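Local structure of beta-lactamase (Nostoc sp., 6NHS) at residues A[62-70]-A[104-113]; A[129-137]-A[170-178]. The protein probably hydrolyses the beta-lactam ring of penicillin-type antibiotics, acting as a serine enzyme of class D. All coordinates share one frame; numbering follows the deposited sequence. Where two conformers were deposited one is given.

Contact 1. Residues A[62-70]-A[104-113]; sequences ASTFKIFNS and IRQAFRNSTV. With FMT (formic acid), chain K.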
ATOM      1  N   ALA A  62       5.224  -5.348  -2.473  1.00 29.79           N
ATOM      2  CA  ALA A  62       4.439  -5.551  -3.683  1.00 29.73           C
ATOM      3  C   ALA A  62       3.703  -4.267  -4.039  1.00 27.27           C
ATOM      4  O   ALA A  62       4.264  -3.174  -3.913  1.00 28.67           O
ATOM      5  CB  ALA A  62       3.463  -6.722  -3.518  1.00 30.52           C
ATOM      6  N   SER A  63       2.437  -4.378  -4.446  1.00 26.69           N
ATOM      7  CA  SER A  63       1.712  -3.210  -4.932  1.00 27.15           C
ATOM      8  C   SER A  63       1.463  -2.151  -3.866  1.00 24.54           C
ATOM      9  O   SER A  63       1.094  -1.031  -4.234  1.00 23.68           O
ATOM     10  CB  SER A  63       0.369  -3.623  -5.547  1.00 31.76           C
ATOM     11  OG  SER A  63       0.561  -4.132  -6.856  1.00 40.06           O
ATOM     12  N   THR A  64       1.617  -2.456  -2.568  1.00 24.35           N
ATOM     13  CA  THR A  64       1.481  -1.385  -1.582  1.00 25.26           C
ATOM     14  C   THR A  64       2.538  -0.311  -1.778  1.00 26.16           C
ATOM     15  O   THR A  64       2.349   0.829  -1.337  1.00 26.60           O
ATOM     16  CB  THR A  64       1.558  -1.913  -0.139  1.00 25.40           C
ATOM     17  OG1 THR A  64       2.873  -2.416   0.148  1.00 23.58           O
ATOM     18  CG2 THR A  64       0.529  -2.993   0.085  1.00 25.62           C
ATOM     19  N   PHE A  65       3.644  -0.654  -2.436  1.00 25.08           N
ATOM     20  CA  PHE A  65       4.679   0.327  -2.729  1.00 23.33           C
ATOM     21  C   PHE A  65       4.189   1.407  -3.681  1.00 24.54           C
ATOM     22  O   PHE A  65       4.810   2.471  -3.761  1.00 25.47           O
ATOM     23  CB  PHE A  65       5.910  -0.377  -3.307  1.00 23.75           C
ATOM     24  CG  PHE A  65       7.095   0.527  -3.490  1.00 25.42           C
ATOM     25  CD1 PHE A  65       7.769   1.033  -2.392  1.00 25.44           C
ATOM     26  CD2 PHE A  65       7.532   0.868  -4.762  1.00 23.95           C
ATOM     27  CE1 PHE A  65       8.860   1.872  -2.551  1.00 25.52           C
ATOM     28  CE2 PHE A  65       8.624   1.707  -4.935  1.00 24.86           C
ATOM     29  CZ  PHE A  65       9.292   2.209  -3.824  1.00 24.51           C
ATOM     30  N   LYS A  66       3.082   1.164  -4.396  1.00 23.66           N
ATOM     31  CA  LYS A  66       2.548   2.178  -5.303  1.00 25.57           C
ATOM     32  C   LYS A  66       2.213   3.472  -4.571  1.00 22.61           C
ATOM     33  O   LYS A  66       2.238   4.547  -5.181  1.00 22.37           O
ATOM     34  CB  LYS A  66       1.305   1.649  -6.028  1.00 24.19           C
ATOM     35  CG  LYS A  66       1.583   0.574  -7.071  1.00 25.42           C
ATOM     36  CD  LYS A  66       0.307   0.239  -7.854  1.00 30.40           C
ATOM     37  CE  LYS A  66       0.598  -0.653  -9.059  1.00 33.54           C
ATOM     38  NZ  LYS A  66       0.916  -2.057  -8.692  1.00 33.43           N
ATOM     39  N   ILE A  67       1.894   3.393  -3.275  1.00 21.37           N
ATOM     40  CA  ILE A  67       1.627   4.611  -2.509  1.00 23.54           C
ATOM     41  C   ILE A  67       2.880   5.477  -2.444  1.00 24.37           C
ATOM     42  O   ILE A  67       2.851   6.669  -2.768  1.00 24.91           O
ATOM     43  CB  ILE A  67       1.111   4.266  -1.101  1.00 25.45           C
ATOM     44  CG1 ILE A  67      -0.212   3.492  -1.176  1.00 27.76           C
ATOM     45  CG2 ILE A  67       0.956   5.540  -0.268  1.00 24.26           C
ATOM     46  CD1 ILE A  67      -0.637   2.886   0.176  1.00 28.17           C
ATOM     47  N   PHE A  68       4.001   4.878  -2.033  1.00 24.25           N
ATOM     48  CA  PHE A  68       5.273   5.597  -1.989  1.00 23.20           C
ATOM     49  C   PHE A  68       5.713   6.028  -3.384  1.00 26.77           C
ATOM     50  O   PHE A  68       6.120   7.176  -3.595  1.00 25.94           O
ATOM     51  CB  PHE A  68       6.334   4.712  -1.337  1.00 24.75           C
ATOM     52  CG  PHE A  68       7.694   5.346  -1.255  1.00 25.70           C
ATOM     53  CD1 PHE A  68       8.590   5.237  -2.305  1.00 24.28           C
ATOM     54  CD2 PHE A  68       8.078   6.044  -0.121  1.00 24.62           C
ATOM     55  CE1 PHE A  68       9.848   5.823  -2.231  1.00 25.23           C
ATOM     56  CE2 PHE A  68       9.335   6.625  -0.038  1.00 24.85           C
ATOM     57  CZ  PHE A  68      10.213   6.519  -1.098  1.00 23.26           C
ATOM     58  N   ASN A  69       5.638   5.110  -4.354  1.00 23.29           N
ATOM     59  CA  ASN A  69       6.087   5.407  -5.714  1.00 23.75           C
ATOM     60  C   ASN A  69       5.308   6.576  -6.316  1.00 24.76           C
ATOM     61  O   ASN A  69       5.884   7.423  -7.010  1.00 24.08           O
ATOM     62  CB  ASN A  69       5.942   4.152  -6.580  1.00 22.32           C
ATOM     63  CG  ASN A  69       6.954   4.084  -7.723  1.00 28.20           C
ATOM     64  OD1 ASN A  69       7.674   5.044  -8.000  1.00 29.92           O
ATOM     65  ND2 ASN A  69       7.005   2.931  -8.394  1.00 26.87           N
ATOM     66  N   SER A  70       3.998   6.637  -6.055  1.00 24.06           N
ATOM     67  CA  SER A  70       3.170   7.721  -6.585  1.00 24.77           C
ATOM     68  C   SER A  70       3.622   9.073  -6.050  1.00 25.09           C
ATOM     69  O   SER A  70       3.672  10.059  -6.794  1.00 24.11           O
ATOM     70  CB  SER A  70       1.695   7.495  -6.222  1.00 23.15           C
ATOM     71  OG  SER A  70       1.211   6.251  -6.701  1.00 26.51           O
ATOM     72  N   ILE A 104      -2.178   7.604 -13.588  1.00 19.60           N
ATOM     73  CA  ILE A 104      -1.738   7.077 -12.301  1.00 18.95           C
ATOM     74  C   ILE A 104      -2.931   6.697 -11.431  1.00 24.37           C
ATOM     75  O   ILE A 104      -2.842   5.759 -10.626  1.00 21.95           O
ATOM     76  CB  ILE A 104      -0.786   8.073 -11.602  1.00 22.04           C
ATOM     77  CG1 ILE A 104      -0.039   7.392 -10.450  1.00 23.90           C
ATOM     78  CG2 ILE A 104      -1.530   9.305 -11.092  1.00 21.62           C
ATOM     79  CD1 ILE A 104       1.049   8.270  -9.839  1.00 22.34           C
ATOM     80  N   ARG A 105      -4.068   7.387 -11.580  0.54 22.19           N
ATOM     81  CA  ARG A 105      -5.244   7.032 -10.793  0.54 23.00           C
ATOM     82  C   ARG A 105      -5.762   5.652 -11.176  0.54 22.38           C
ATOM     83  O   ARG A 105      -6.082   4.835 -10.305  0.54 22.93           O
ATOM     84  CB  ARG A 105      -6.349   8.079 -10.966  0.54 23.94           C
ATOM     85  CG  ARG A 105      -7.662   7.677 -10.281  0.54 23.21           C
ATOM     86  CD  ARG A 105      -8.760   8.726 -10.440  0.54 23.83           C
ATOM     87  NE  ARG A 105      -8.477   9.917  -9.647  0.54 23.19           N
ATOM     88  CZ  ARG A 105      -7.933  11.027 -10.132  0.54 24.04           C
ATOM     89  NH1 ARG A 105      -7.624  11.113 -11.423  0.54 23.80           N
ATOM     90  NH2 ARG A 105      -7.708  12.057  -9.325  0.54 24.01           N
ATOM     91  N   GLN A 106      -5.860   5.378 -12.480  1.00 21.60           N
ATOM     92  CA  GLN A 106      -6.345   4.076 -12.917  1.00 23.24           C
ATOM     93  C   GLN A 106      -5.276   2.999 -12.754  1.00 22.30           C
ATOM     94  O   GLN A 106      -5.613   1.844 -12.456  1.00 23.37           O
ATOM     95  CB  GLN A 106      -6.844   4.152 -14.367  1.00 22.43           C
ATOM     96  CG  GLN A 106      -8.020   5.137 -14.581  1.00 22.13           C
ATOM     97  CD  GLN A 106      -9.189   4.853 -13.645  1.00 25.93           C
ATOM     98  OE1 GLN A 106      -9.669   3.720 -13.555  1.00 28.37           O
ATOM     99  NE2 GLN A 106      -9.637   5.876 -12.927  1.00 22.29           N
ATOM    100  N   ALA A 107      -3.995   3.348 -12.928  1.00 19.70           N
ATOM    101  CA  ALA A 107      -2.935   2.377 -12.657  1.00 21.17           C
ATOM    102  C   ALA A 107      -2.933   1.972 -11.187  1.00 23.54           C
ATOM    103  O   ALA A 107      -2.725   0.796 -10.856  1.00 24.22           O
ATOM    104  CB  ALA A 107      -1.573   2.946 -13.064  1.00 20.30           C
ATOM    105  N   PHE A 108      -3.162   2.937 -10.293  1.00 22.59           N
ATOM    106  CA  PHE A 108      -3.311   2.624  -8.874  1.00 22.60           C
ATOM    107  C   PHE A 108      -4.510   1.712  -8.646  1.00 24.65           C
ATOM    108  O   PHE A 108      -4.406   0.685  -7.966  1.00 23.54           O
ATOM    109  CB  PHE A 108      -3.462   3.922  -8.079  1.00 22.88           C
ATOM    110  CG  PHE A 108      -3.264   3.761  -6.590  1.00 25.62           C
ATOM    111  CD1 PHE A 108      -4.342   3.495  -5.756  1.00 27.20           C
ATOM    112  CD2 PHE A 108      -2.000   3.893  -6.026  1.00 26.80           C
ATOM    113  CE1 PHE A 108      -4.162   3.353  -4.381  1.00 28.85           C
ATOM    114  CE2 PHE A 108      -1.815   3.750  -4.645  1.00 29.30           C
ATOM    115  CZ  PHE A 108      -2.899   3.484  -3.829  1.00 25.52           C
ATOM    116  N   ARG A 109      -5.660   2.074  -9.226  1.00 23.11           N
ATOM    117  CA  ARG A 109      -6.873   1.268  -9.095  1.00 26.06           C
ATOM    118  C   ARG A 109      -6.665  -0.159  -9.595  1.00 27.89           C
ATOM    119  O   ARG A 109      -7.142  -1.121  -8.978  1.00 25.83           O
ATOM    120  CB  ARG A 109      -8.010   1.946  -9.864  1.00 24.80           C
ATOM    121  CG  ARG A 109      -9.309   1.163  -9.945  1.00 28.69           C
ATOM    122  CD  ARG A 109     -10.262   1.845 -10.922  1.00 27.50           C
ATOM    123  NE  ARG A 109     -11.583   1.221 -10.936  1.00 30.34           N
ATOM    124  CZ  ARG A 109     -12.545   1.521 -11.803  1.00 30.85           C
ATOM    125  NH1 ARG A 109     -12.331   2.432 -12.748  1.00 25.68           N
ATOM    126  NH2 ARG A 109     -13.719   0.903 -11.732  1.00 31.80           N
ATOM    127  N   ASN A 110      -5.953  -0.317 -10.712  1.00 26.91           N
ATOM    128  CA  ASN A 110      -5.831  -1.597 -11.392  1.00 25.89           C
ATOM    129  C   ASN A 110      -4.564  -2.355 -11.027  1.00 25.70           C
ATOM    130  O   ASN A 110      -4.323  -3.421 -11.596  1.00 26.55           O
ATOM    131  CB  ASN A 110      -5.874  -1.391 -12.915  1.00 25.74           C
ATOM    132  CG  ASN A 110      -7.193  -0.813 -13.393  1.00 27.36           C
ATOM    133  OD1 ASN A 110      -8.243  -1.074 -12.813  1.00 26.98           O
ATOM    134  ND2 ASN A 110      -7.142  -0.027 -14.469  1.00 27.79           N
ATOM    135  N   SER A 111      -3.756  -1.834 -10.098  1.00 26.89           N
ATOM    136  CA  SER A 111      -2.468  -2.437  -9.741  1.00 28.63           C
ATOM    137  C   SER A 111      -1.601  -2.663 -10.979  1.00 26.83           C
ATOM    138  O   SER A 111      -0.941  -3.694 -11.123  1.00 27.99           O
ATOM    139  CB  SER A 111      -2.659  -3.746  -8.964  1.00 33.20           C
ATOM    140  OG  SER A 111      -3.349  -3.530  -7.746  1.00 36.96           O
ATOM    141  N   THR A 112      -1.582  -1.671 -11.873  1.00 24.58           N
ATOM    142  CA  THR A 112      -0.920  -1.801 -13.173  1.00 24.35           C
ATOM    143  C   THR A 112       0.586  -1.647 -12.995  1.00 27.38           C
ATOM    144  O   THR A 112       1.113  -0.533 -12.989  1.00 25.72           O
ATOM    145  CB  THR A 112      -1.483  -0.775 -14.150  1.00 25.30           C
ATOM    146  OG1 THR A 112      -2.913  -0.898 -14.168  1.00 25.92           O
ATOM    147  CG2 THR A 112      -0.947  -1.020 -15.560  1.00 25.01           C
ATOM    148  N   VAL A 113       1.282  -2.785 -12.880  1.00 26.92           N
ATOM    149  CA  VAL A 113       2.704  -2.786 -12.524  1.00 27.39           C
ATOM    150  C   VAL A 113       3.544  -2.041 -13.561  1.00 26.50           C
ATOM    151  O   VAL A 113       4.442  -1.268 -13.205  1.00 25.31           O
ATOM    152  CB  VAL A 113       3.207  -4.230 -12.336  1.00 27.41           C
ATOM    153  CG1 VAL A 113       4.720  -4.238 -12.097  1.00 26.93           C
ATOM    154  CG2 VAL A 113       2.470  -4.912 -11.177  1.00 28.65           C
TER
HETATM  155  C   FMT K 310       3.882  -2.519  -8.904  1.00 31.14           C
HETATM  156  O1  FMT K 310       3.911  -1.316  -8.824  1.00 28.52           O
HETATM  157  O2  FMT K 310       3.153  -3.192  -8.174  1.00 41.27           O
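K66 leaves its helix with CG turned back beside the backbone N, runs extended as far as CE and bends only at its last bond (chi4 73°), which carries NZ alongside the backbone of S111 and back to S63. This places the contact at the active site expected of a class D beta-lactamase: S63 and K66 fit the SxxK motif, S111, T112 and V113 the SxV motif. In class D relatives the SxxK serine is the nucleophile and the lysine, carboxylated on its amine, the general base; S63 and K66 probably correspond to them, K66 being unmodified in this model. K66 NZ donates to S63 OG at 2.8 Å and to O2 of a formic acid, probably from the crystallisation liquor, at 2.6 Å; V113 CG2 borders the same formate. K66 CE packs 3.5 Å from S111 C. S63 OG lies 3.9 Å from S111 CB, while the hydroxyl of S111 is hydrogen-bonded to K203, the lysine of a probable KTG motif. A Schellman motif closes helix 104-110 at S111, whose positive phi turns the chain towards V113.

Further along, away from S63, helices 65-70 and 104-110 run nearly antiparallel, at 165°, and F108 bridges them. Its CG stands opposite the backbone N (chi1 -165°), sending the ring across. There I67 CG1 meets the ring edge near its plane, 3.8 Å from F108 CZ, and K66 CB lies obliquely 4.0 Å from F108 CD2. I104 CD1 covers S70 OG at 3.7 Å. S70 OG is also hydrogen-bonded to Y116 and donates to K66 O at a short 2.5 Å, while S70 N reaches that oxygen from the opposite face of the carbonyl plane.

Contact 2. Residues A[129-137]-A[170-178]; sequences EKFIKQVGY and RLHRKELPF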
ATOM      1  N   GLU A 129      16.677   6.224  -4.058  1.00 28.27           N
ATOM      2  CA  GLU A 129      17.352   5.939  -2.795  1.00 29.64           C
ATOM      3  C   GLU A 129      17.258   7.122  -1.835  1.00 31.67           C
ATOM      4  O   GLU A 129      17.063   6.939  -0.631  1.00 30.29           O
ATOM      5  CB  GLU A 129      18.815   5.563  -3.050  1.00 33.11           C
ATOM      6  CG  GLU A 129      19.404   4.700  -1.937  1.00 42.50           C
ATOM      7  CD  GLU A 129      20.907   4.564  -2.019  1.00 50.33           C
ATOM      8  OE1 GLU A 129      21.456   4.533  -3.139  1.00 52.69           O
ATOM      9  OE2 GLU A 129      21.544   4.500  -0.949  1.00 56.12           O
ATOM     10  N   LYS A 130      17.402   8.348  -2.351  0.54 32.30           N
ATOM     11  CA  LYS A 130      17.313   9.527  -1.494  0.54 32.85           C
ATOM     12  C   LYS A 130      15.946   9.620  -0.828  0.54 30.86           C
ATOM     13  O   LYS A 130      15.848   9.843   0.385  0.54 29.62           O
ATOM     14  CB  LYS A 130      17.602  10.799  -2.296  0.54 35.30           C
ATOM     15  CG  LYS A 130      19.063  10.993  -2.662  0.54 38.19           C
ATOM     16  CD  LYS A 130      19.326  12.406  -3.167  0.54 42.90           C
ATOM     17  CE  LYS A 130      20.623  12.477  -3.959  0.54 44.29           C
ATOM     18  NZ  LYS A 130      21.740  11.786  -3.258  0.54 45.27           N
ATOM     19  N   PHE A 131      14.873   9.445  -1.607  1.00 27.62           N
ATOM     20  CA  PHE A 131      13.532   9.537  -1.030  1.00 27.31           C
ATOM     21  C   PHE A 131      13.259   8.393  -0.060  1.00 30.43           C
ATOM     22  O   PHE A 131      12.640   8.601   0.991  1.00 28.17           O
ATOM     23  CB  PHE A 131      12.477   9.565  -2.138  1.00 27.84           C
ATOM     24  CG  PHE A 131      12.217  10.940  -2.686  1.00 27.45           C
ATOM     25  CD1 PHE A 131      11.320  11.793  -2.056  1.00 27.05           C
ATOM     26  CD2 PHE A 131      12.874  11.383  -3.826  1.00 29.02           C
ATOM     27  CE1 PHE A 131      11.076  13.068  -2.556  1.00 29.58           C
ATOM     28  CE2 PHE A 131      12.636  12.652  -4.335  1.00 31.42           C
ATOM     29  CZ  PHE A 131      11.739  13.499  -3.699  1.00 29.54           C
ATOM     30  N   ILE A 132      13.709   7.180  -0.399  1.00 26.95           N
ATOM     31  CA  ILE A 132      13.538   6.034   0.495  1.00 28.01           C
ATOM     32  C   ILE A 132      14.150   6.328   1.860  1.00 27.80           C
ATOM     33  O   ILE A 132      13.539   6.082   2.907  1.00 29.09           O
ATOM     34  CB  ILE A 132      14.154   4.771  -0.137  1.00 28.79           C
ATOM     35  CG1 ILE A 132      13.284   4.251  -1.289  1.00 29.39           C
ATOM     36  CG2 ILE A 132      14.346   3.690   0.912  1.00 28.43           C
ATOM     37  CD1 ILE A 132      12.055   3.463  -0.844  1.00 29.50           C
ATOM     38  N   LYS A 133      15.369   6.860   1.870  1.00 29.68           N
ATOM     39  CA  LYS A 133      16.055   7.103   3.134  1.00 31.40           C
ATOM     40  C   LYS A 133      15.510   8.335   3.847  1.00 33.12           C
ATOM     41  O   LYS A 133      15.414   8.347   5.079  1.00 32.69           O
ATOM     42  CB  LYS A 133      17.558   7.227   2.887  1.00 34.00           C
ATOM     43  CG  LYS A 133      18.189   5.924   2.414  1.00 37.03           C
ATOM     44  CD  LYS A 133      19.699   6.025   2.307  1.00 42.97           C
ATOM     45  CE  LYS A 133      20.314   4.663   2.019  1.00 47.37           C
ATOM     46  NZ  LYS A 133      21.810   4.704   1.949  1.00 50.76           N
ATOM     47  N   GLN A 134      15.134   9.376   3.098  1.00 33.21           N
ATOM     48  CA  GLN A 134      14.562  10.564   3.728  1.00 37.90           C
ATOM     49  C   GLN A 134      13.231  10.240   4.398  1.00 35.35           C
ATOM     50  O   GLN A 134      12.966  10.686   5.523  1.00 34.00           O
ATOM     51  CB  GLN A 134      14.393  11.667   2.684  1.00 47.55           C
ATOM     52  CG  GLN A 134      14.219  13.060   3.248  1.00 60.29           C
ATOM     53  CD  GLN A 134      14.346  14.132   2.176  1.00 71.30           C
ATOM     54  OE1 GLN A 134      14.368  15.326   2.477  1.00 78.34           O
ATOM     55  NE2 GLN A 134      14.430  13.707   0.916  1.00 73.19           N
ATOM     56  N   VAL A 135      12.389   9.453   3.727  1.00 30.43           N
ATOM     57  CA  VAL A 135      11.109   9.032   4.293  1.00 30.75           C
ATOM     58  C   VAL A 135      11.307   7.964   5.364  1.00 32.81           C
ATOM     59  O   VAL A 135      10.499   7.849   6.297  1.00 35.63           O
ATOM     60  CB  VAL A 135      10.184   8.541   3.158  1.00 28.84           C
ATOM     61  CG1 VAL A 135       8.935   7.859   3.707  1.00 30.23           C
ATOM     62  CG2 VAL A 135       9.797   9.707   2.255  1.00 28.44           C
ATOM     63  N   GLY A 136      12.373   7.178   5.262  1.00 31.86           N
ATOM     64  CA  GLY A 136      12.549   6.055   6.161  1.00 31.56           C
ATOM     65  C   GLY A 136      11.661   4.878   5.825  1.00 30.34           C
ATOM     66  O   GLY A 136      11.116   4.242   6.732  1.00 30.73           O
ATOM     67  N   TYR A 137      11.514   4.555   4.536  1.00 26.60           N
ATOM     68  CA  TYR A 137      10.515   3.582   4.098  1.00 25.59           C
ATOM     69  C   TYR A 137      11.046   2.159   4.255  1.00 27.51           C
ATOM     70  O   TYR A 137      12.028   1.788   3.604  1.00 28.06           O
ATOM     71  CB  TYR A 137      10.128   3.843   2.641  1.00 25.85           C
ATOM     72  CG  TYR A 137       9.009   2.945   2.152  1.00 25.25           C
ATOM     73  CD1 TYR A 137       9.285   1.707   1.585  1.00 24.53           C
ATOM     74  CD2 TYR A 137       7.681   3.328   2.277  1.00 23.34           C
ATOM     75  CE1 TYR A 137       8.270   0.873   1.146  1.00 23.10           C
ATOM     76  CE2 TYR A 137       6.650   2.498   1.835  1.00 25.59           C
ATOM     77  CZ  TYR A 137       6.961   1.273   1.260  1.00 23.14           C
ATOM     78  OH  TYR A 137       5.959   0.431   0.822  1.00 22.80           O
ATOM     79  N   ARG A 170       2.833   9.428   9.077  1.00 30.44           N
ATOM     80  CA  ARG A 170       3.695  10.569   8.770  1.00 30.90           C
ATOM     81  C   ARG A 170       3.245  11.278   7.501  1.00 32.98           C
ATOM     82  O   ARG A 170       3.277  12.513   7.422  1.00 31.46           O
ATOM     83  CB  ARG A 170       5.145  10.115   8.622  1.00 29.11           C
ATOM     84  CG  ARG A 170       5.785   9.633   9.926  1.00 33.06           C
ATOM     85  CD  ARG A 170       7.266   9.429   9.711  1.00 36.46           C
ATOM     86  NE  ARG A 170       7.993  10.698   9.694  1.00 39.42           N
ATOM     87  CZ  ARG A 170       9.145  10.888   9.058  1.00 40.50           C
ATOM     88  NH1 ARG A 170       9.693   9.896   8.366  1.00 33.89           N
ATOM     89  NH2 ARG A 170       9.747  12.072   9.110  1.00 41.24           N
ATOM     90  N   LEU A 171       2.872  10.506   6.481  1.00 29.06           N
ATOM     91  CA  LEU A 171       2.297  11.081   5.274  1.00 30.42           C
ATOM     92  C   LEU A 171       1.113  11.980   5.613  1.00 33.53           C
ATOM     93  O   LEU A 171       1.055  13.141   5.193  1.00 32.03           O
ATOM     94  CB  LEU A 171       1.872   9.956   4.335  1.00 27.67           C
ATOM     95  CG  LEU A 171       1.324  10.354   2.966  1.00 32.31           C
ATOM     96  CD1 LEU A 171       2.413  11.056   2.182  1.00 32.08           C
ATOM     97  CD2 LEU A 171       0.812   9.133   2.219  1.00 29.17           C
ATOM     98  N   HIS A 172       0.180  11.460   6.412  1.00 32.68           N
ATOM     99  CA  HIS A 172      -1.077  12.156   6.660  1.00 34.36           C
ATOM    100  C   HIS A 172      -0.880  13.437   7.459  1.00 37.16           C
ATOM    101  O   HIS A 172      -1.655  14.388   7.299  1.00 35.64           O
ATOM    102  CB  HIS A 172      -2.049  11.217   7.376  1.00 34.28           C
ATOM    103  CG  HIS A 172      -3.441  11.756   7.482  1.00 37.96           C
ATOM    104  ND1 HIS A 172      -3.856  12.537   8.538  1.00 41.27           N
ATOM    105  CD2 HIS A 172      -4.512  11.624   6.666  1.00 39.34           C
ATOM    106  CE1 HIS A 172      -5.125  12.863   8.369  1.00 41.21           C
ATOM    107  NE2 HIS A 172      -5.546  12.321   7.241  1.00 40.33           N
ATOM    108  N   ARG A 173       0.132  13.500   8.320  1.00 37.57           N
ATOM    109  CA  ARG A 173       0.356  14.718   9.088  1.00 40.22           C
ATOM    110  C   ARG A 173       1.413  15.618   8.447  1.00 36.17           C
ATOM    111  O   ARG A 173       1.922  16.534   9.101  1.00 36.42           O
ATOM    112  CB  ARG A 173       0.708  14.384  10.541  1.00 46.69           C
ATOM    113  CG  ARG A 173       2.109  13.925  10.787  1.00 52.86           C
ATOM    114  CD  ARG A 173       2.284  13.468  12.233  1.00 59.93           C
ATOM    115  NE  ARG A 173       1.669  14.372  13.204  1.00 64.98           N
ATOM    116  CZ  ARG A 173       2.291  15.397  13.783  1.00 68.17           C
ATOM    117  NH1 ARG A 173       3.557  15.667  13.489  1.00 66.70           N
ATOM    118  NH2 ARG A 173       1.642  16.156  14.656  1.00 70.56           N
ATOM    119  N   LYS A 174       1.741  15.375   7.174  1.00 33.47           N
ATOM    120  CA  LYS A 174       2.519  16.309   6.356  1.00 37.38           C
ATOM    121  C   LYS A 174       3.955  16.458   6.865  1.00 39.66           C
ATOM    122  O   LYS A 174       4.524  17.550   6.847  1.00 40.17           O
ATOM    123  CB  LYS A 174       1.816  17.669   6.272  1.00 38.44           C
ATOM    124  CG  LYS A 174       0.342  17.550   5.878  1.00 38.65           C
ATOM    125  CD  LYS A 174      -0.361  18.895   5.806  1.00 42.24           C
ATOM    126  CE  LYS A 174      -1.840  18.704   5.468  1.00 44.35           C
ATOM    127  NZ  LYS A 174      -2.523  19.983   5.132  1.00 44.52           N
ATOM    128  N   GLU A 175       4.547  15.350   7.314  1.00 37.19           N
ATOM    129  CA  GLU A 175       5.932  15.343   7.768  1.00 34.64           C
ATOM    130  C   GLU A 175       6.916  14.936   6.682  1.00 35.14           C
ATOM    131  O   GLU A 175       8.120  15.191   6.827  1.00 33.35           O
ATOM    132  CB  GLU A 175       6.107  14.386   8.947  1.00 34.90           C
ATOM    133  CG  GLU A 175       5.469  14.833  10.229  1.00 42.19           C
ATOM    134  CD  GLU A 175       5.809  13.907  11.380  1.00 46.82           C
ATOM    135  OE1 GLU A 175       6.633  12.991  11.184  1.00 47.08           O
ATOM    136  OE2 GLU A 175       5.255  14.098  12.480  1.00 53.80           O
ATOM    137  N   LEU A 176       6.437  14.295   5.613  1.00 32.07           N
ATOM    138  CA  LEU A 176       7.288  13.752   4.570  1.00 32.49           C
ATOM    139  C   LEU A 176       7.632  14.833   3.552  1.00 34.56           C
ATOM    140  O   LEU A 176       6.949  15.859   3.461  1.00 32.24           O
ATOM    141  CB  LEU A 176       6.587  12.565   3.896  1.00 28.21           C
ATOM    142  CG  LEU A 176       6.230  11.439   4.873  1.00 28.85           C
ATOM    143  CD1 LEU A 176       5.671  10.237   4.140  1.00 28.64           C
ATOM    144  CD2 LEU A 176       7.445  11.052   5.714  1.00 28.49           C
ATOM    145  N   PRO A 177       8.701  14.639   2.764  1.00 33.93           N
ATOM    146  CA  PRO A 177       9.145  15.705   1.845  1.00 34.69           C
ATOM    147  C   PRO A 177       8.349  15.729   0.546  1.00 34.17           C
ATOM    148  O   PRO A 177       8.889  15.569  -0.553  1.00 35.44           O
ATOM    149  CB  PRO A 177      10.621  15.344   1.624  1.00 37.79           C
ATOM    150  CG  PRO A 177      10.625  13.851   1.669  1.00 36.83           C
ATOM    151  CD  PRO A 177       9.633  13.495   2.767  1.00 34.81           C
ATOM    152  N   PHE A 178       7.036  15.922   0.668  1.00 29.81           N
ATOM    153  CA  PHE A 178       6.148  16.028  -0.480  1.00 32.85           C
ATOM    154  C   PHE A 178       5.284  17.271  -0.330  1.00 32.17           C
ATOM    155  O   PHE A 178       4.823  17.594   0.770  1.00 31.19           O
ATOM    156  CB  PHE A 178       5.264  14.772  -0.637  1.00 29.22           C
ATOM    157  CG  PHE A 178       6.049  13.491  -0.689  1.00 30.33           C
ATOM    158  CD1 PHE A 178       6.891  13.221  -1.760  1.00 26.22           C
ATOM    159  CD2 PHE A 178       5.967  12.569   0.345  1.00 27.02           C
ATOM    160  CE1 PHE A 178       7.626  12.055  -1.804  1.00 28.38           C
ATOM    161  CE2 PHE A 178       6.691  11.388   0.300  1.00 28.14           C
ATOM    162  CZ  PHE A 178       7.526  11.132  -0.774  1.00 29.56           C
TER
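F131 and F178 meet rim to rim, their ring planes nearly parallel (7°) but displaced so that neither ring lies over the face of the other. The centroids of the two rings are 5.7 Å apart, and F131 CE1 approaches F178 CE1 to 3.7 Å. P177 O completes this edge, near the plane of the F131 ring and 3.9 Å from F131 CE1.

One turn further along the helix, V135 stands roughly at right angles to L176, P177 and F178 and divides its two methyls among them. V135 CG2 rests against P177 CD at 3.8 Å and also touches the F178 ring obliquely, whereas V135 CG1 faces the isopropyl end of L176, 4.1 Å from L176 CD2. Q134 takes the outer side: with CG opposite the backbone N (chi1 -162°) and an extended chain, it slides past P177 in the opposite direction, Q134 CD 3.8 Å from P177 CG. P177, at the centre of an inverse gamma turn, meets the V135 methyl with CD and the Q134 amide with CB and CG.

Beyond L176, R170 NH1 lies 3.0 Å from V135 O, at the guanidinium edge but at too poor an angle for a hydrogen bond, while L176 CD2 sits over one guanidinium face, offset toward its rim. R170 NE makes a straight, in-plane salt bridge to E175 OE1 (3.1 Å, 175°). R173 NH1 takes E175 OE2, so the carboxylate bridges both arginines and would help fix the R170 guanidinium.

The C-terminal end of helix 125-135 thus meets the loop after helix 161-172, joining two elements of the mainly helical part of the serine beta-lactamase fold. On the side of helix 65-76, F131 touches V72 and F178 touches L71; F178 also reaches L183 of helix 180-189, and V135 packs on F167 of helix 161-172.

Contacts 1 and 2 have centres about 17 Å apart and follow one another along the chain, yet residues 62-70 serve both. In contact 1, S63, K66 and S70 face residues 104-113 at the probable active site; F65 and F68 instead pack on residues 129-137 of contact 2. F68 CE1 comes within 3.5 Å of I132 CD1, and F65 CD1 within 3.6 Å of Y137 CE1, so the end of helix 125-135 lies directly behind the SxxK helix. F65 also stacks on W152. The apolar side of contact 2 thus packs behind the site, whereas the formate is held within contact 1.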